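Side-chain contact in neurotoxin (Clostridium botulinum, PDB 2QN0), which is the zinc-dependent protease light chain of a type C botulinum toxin and probably cleaves SNARE proteins of the nerve terminal: residues V138-G143 against V147-I152. Sequence-based numbering, arbitrary orientation.
Sequences VKTRQG and VKTGSI
Thr140 and Val147 exchange both backbone hydrogen bonds, Val147 N to Thr140 O at 2.9 Å and Thr140 N to Val147 O at 3.0 Å, so every peptide donor and acceptor of this pair is used. The oxygen of Val147 also takes a CA-H...O contact from Lys139. Further along, the carbonyl of Val138 receives Thr149 N at 2.9 Å, while Val138 N donates to Gly150 O at 2.8 Å. Thr149 OG1 makes at best a weak, long approach to Val138 O (3.4 Å). The pattern is that of an antiparallel beta hairpin with a bulge: Lys139 faces Lys148, yet Val138 pairs with Gly150, so Thr149 is the extra residue. Any side chain at Gly150 would collide with the carbonyl oxygen of Thr149, so only a residue without one fits. The hairpin stands at the surface as the edge of the mixed sheet, strand 136-141 lying between its partner and strand 19-23, where the Lys139 backbone hydrogen-bonds to Tyr21. Beta-branched Val138, Thr140, Val147 and Ile152 suit extended strands and offer methyl groups to pack across the hairpin: Thr149 CG2 sits 3.2 Å from Thr140 OG1, which also lies beside Val147 CG1, and Val138 CG2, anti to its carbonyl carbon, meets Ile152 CG2 at 3.8 Å. On the other face, Lys139 bends at chi2 (-75°) and lays CD tightly over the Lys148 backbone, 3.3 Å from Lys148 CA. Long aliphatic stems with charged ends suit this face: Lys139 NZ forms a salt bridge with Asp23, and the extended Lys148 reaches Asp137.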
ATOM      1  N   VAL A 138     -16.811   1.222  14.486  1.00 21.73           N
ATOM      2  CA  VAL A 138     -17.393  -0.084  14.212  1.00 22.14           C
ATOM      3  C   VAL A 138     -18.884   0.163  14.435  1.00 23.99           C
ATOM      4  O   VAL A 138     -19.279   0.675  15.484  1.00 23.57           O
ATOM      5  CB  VAL A 138     -16.891  -1.153  15.203  1.00 22.19           C
ATOM      6  CG1 VAL A 138     -17.581  -2.486  14.932  1.00 21.65           C
ATOM      7  CG2 VAL A 138     -15.386  -1.311  15.074  1.00 20.14           C
ATOM      8  N   LYS A 139     -19.704  -0.167  13.442  1.00 25.02           N
ATOM      9  CA  LYS A 139     -21.145   0.039  13.545  1.00 28.23           C
ATOM     10  C   LYS A 139     -21.908  -1.270  13.406  1.00 29.81           C
ATOM     11  O   LYS A 139     -21.435  -2.219  12.778  1.00 27.42           O
ATOM     12  CB  LYS A 139     -21.634   0.991  12.448  1.00 29.94           C
ATOM     13  CG  LYS A 139     -20.945   2.347  12.391  1.00 34.36           C
ATOM     14  CD  LYS A 139     -21.412   3.268  13.492  1.00 38.30           C
ATOM     15  CE  LYS A 139     -20.852   4.673  13.310  1.00 39.80           C
ATOM     16  NZ  LYS A 139     -21.355   5.332  12.072  1.00 40.53           N
ATOM     17  N   THR A 140     -23.100  -1.305  13.992  1.00 32.27           N
ATOM     18  CA  THR A 140     -23.970  -2.470  13.918  1.00 36.48           C
ATOM     19  C   THR A 140     -25.357  -1.926  13.602  1.00 40.35           C
ATOM     20  O   THR A 140     -25.679  -0.792  13.956  1.00 37.91           O
ATOM     21  CB  THR A 140     -24.018  -3.236  15.249  1.00 36.48           C
ATOM     22  OG1 THR A 140     -24.553  -2.387  16.272  1.00 38.59           O
ATOM     23  CG2 THR A 140     -22.624  -3.692  15.650  1.00 37.63           C
ATOM     24  N   ARG A 141     -26.180  -2.715  12.925  1.00 45.72           N
ATOM     25  CA  ARG A 141     -27.508  -2.234  12.589  1.00 52.51           C
ATOM     26  C   ARG A 141     -28.577  -2.740  13.548  1.00 56.27           C
ATOM     27  O   ARG A 141     -28.490  -3.847  14.079  1.00 56.52           O
ATOM     28  CB  ARG A 141     -27.879  -2.623  11.153  1.00 54.17           C
ATOM     29  CG  ARG A 141     -28.127  -4.103  10.938  1.00 57.13           C
ATOM     30  CD  ARG A 141     -28.769  -4.357   9.579  1.00 59.28           C
ATOM     31  NE  ARG A 141     -27.837  -4.205   8.463  1.00 61.33           N
ATOM     32  CZ  ARG A 141     -26.849  -5.054   8.193  1.00 62.63           C
ATOM     33  NH1 ARG A 141     -26.053  -4.837   7.154  1.00 63.16           N
ATOM     34  NH2 ARG A 141     -26.657  -6.121   8.959  1.00 62.84           N
ATOM     35  N   GLN A 142     -29.571  -1.893  13.772  1.00 60.92           N
ATOM     36  CA  GLN A 142     -30.709  -2.196  14.628  1.00 65.66           C
ATOM     37  C   GLN A 142     -31.806  -1.240  14.200  1.00 66.26           C
ATOM     38  O   GLN A 142     -31.732  -0.036  14.447  1.00 66.23           O
ATOM     39  CB  GLN A 142     -30.361  -2.002  16.105  1.00 69.27           C
ATOM     40  CG  GLN A 142     -29.919  -3.287  16.794  1.00 75.19           C
ATOM     41  CD  GLN A 142     -30.955  -4.396  16.676  1.00 78.05           C
ATOM     42  OE1 GLN A 142     -32.099  -4.241  17.105  1.00 79.92           O
ATOM     43  NE2 GLN A 142     -30.556  -5.521  16.090  1.00 80.14           N
ATOM     44  N   GLY A 143     -32.819  -1.790  13.542  1.00 67.17           N
ATOM     45  CA  GLY A 143     -33.902  -0.973  13.038  1.00 67.68           C
ATOM     46  C   GLY A 143     -33.488  -0.581  11.635  1.00 67.64           C
ATOM     47  O   GLY A 143     -32.877  -1.380  10.925  1.00 67.81           O
ATOM     48  N   VAL A 147     -25.643   2.096  14.433  1.00 33.96           N
ATOM     49  CA  VAL A 147     -25.153   2.703  15.662  1.00 32.07           C
ATOM     50  C   VAL A 147     -23.729   2.256  15.972  1.00 30.37           C
ATOM     51  O   VAL A 147     -23.379   1.087  15.805  1.00 29.29           O
ATOM     52  CB  VAL A 147     -26.058   2.346  16.867  1.00 31.63           C
ATOM     53  CG1 VAL A 147     -26.041   0.844  17.109  1.00 33.31           C
ATOM     54  CG2 VAL A 147     -25.583   3.092  18.106  1.00 33.20           C
ATOM     55  N   LYS A 148     -22.910   3.198  16.425  1.00 30.16           N
ATOM     56  CA  LYS A 148     -21.529   2.899  16.769  1.00 29.55           C
ATOM     57  C   LYS A 148     -21.481   2.046  18.029  1.00 30.50           C
ATOM     58  O   LYS A 148     -22.176   2.329  19.005  1.00 31.50           O
ATOM     59  CB  LYS A 148     -20.753   4.198  16.989  1.00 30.28           C
ATOM     60  CG  LYS A 148     -19.319   3.997  17.447  1.00 30.12           C
ATOM     61  CD  LYS A 148     -18.572   5.320  17.497  1.00 31.32           C
ATOM     62  CE  LYS A 148     -17.157   5.137  18.026  1.00 31.78           C
ATOM     63  NZ  LYS A 148     -16.390   6.410  17.979  1.00 33.02           N
ATOM     64  N   THR A 149     -20.664   0.998  18.002  1.00 29.44           N
ATOM     65  CA  THR A 149     -20.526   0.107  19.145  1.00 29.03           C
ATOM     66  C   THR A 149     -19.096   0.118  19.663  1.00 28.90           C
ATOM     67  O   THR A 149     -18.786  -0.502  20.681  1.00 28.23           O
ATOM     68  CB  THR A 149     -20.895  -1.335  18.770  1.00 29.97           C
ATOM     69  OG1 THR A 149     -20.046  -1.780  17.704  1.00 31.22           O
ATOM     70  CG2 THR A 149     -22.348  -1.411  18.324  1.00 30.48           C
ATOM     71  N   GLY A 150     -18.227   0.826  18.950  1.00 27.34           N
ATOM     72  CA  GLY A 150     -16.835   0.913  19.347  1.00 26.48           C
ATOM     73  C   GLY A 150     -15.970   1.306  18.168  1.00 25.45           C
ATOM     74  O   GLY A 150     -16.459   1.859  17.182  1.00 22.05           O
ATOM     75  N   SER A 151     -14.677   1.030  18.262  1.00 25.07           N
ATOM     76  CA  SER A 151     -13.781   1.362  17.166  1.00 24.72           C
ATOM     77  C   SER A 151     -12.562   0.456  17.147  1.00 22.85           C
ATOM     78  O   SER A 151     -12.287  -0.252  18.116  1.00 22.44           O
ATOM     79  CB  SER A 151     -13.352   2.831  17.263  1.00 27.61           C
ATOM     80  OG  SER A 151     -12.809   3.131  18.533  1.00 32.53           O
ATOM     81  N   ILE A 152     -11.860   0.450  16.019  1.00 19.75           N
ATOM     82  CA  ILE A 152     -10.647  -0.343  15.881  1.00 17.74           C
ATOM     83  C   ILE A 152      -9.572   0.557  15.272  1.00 16.43           C
ATOM     84  O   ILE A 152      -9.876   1.620  14.733  1.00 16.58           O
ATOM     85  CB  ILE A 152     -10.842  -1.586  14.975  1.00 18.43           C
ATOM     86  CG1 ILE A 152     -11.293  -1.166  13.576  1.00 16.79           C
ATOM     87  CG2 ILE A 152     -11.849  -2.541  15.611  1.00 20.90           C
ATOM     88  CD1 ILE A 152     -11.212  -2.295  12.551  1.00 18.39           C
TER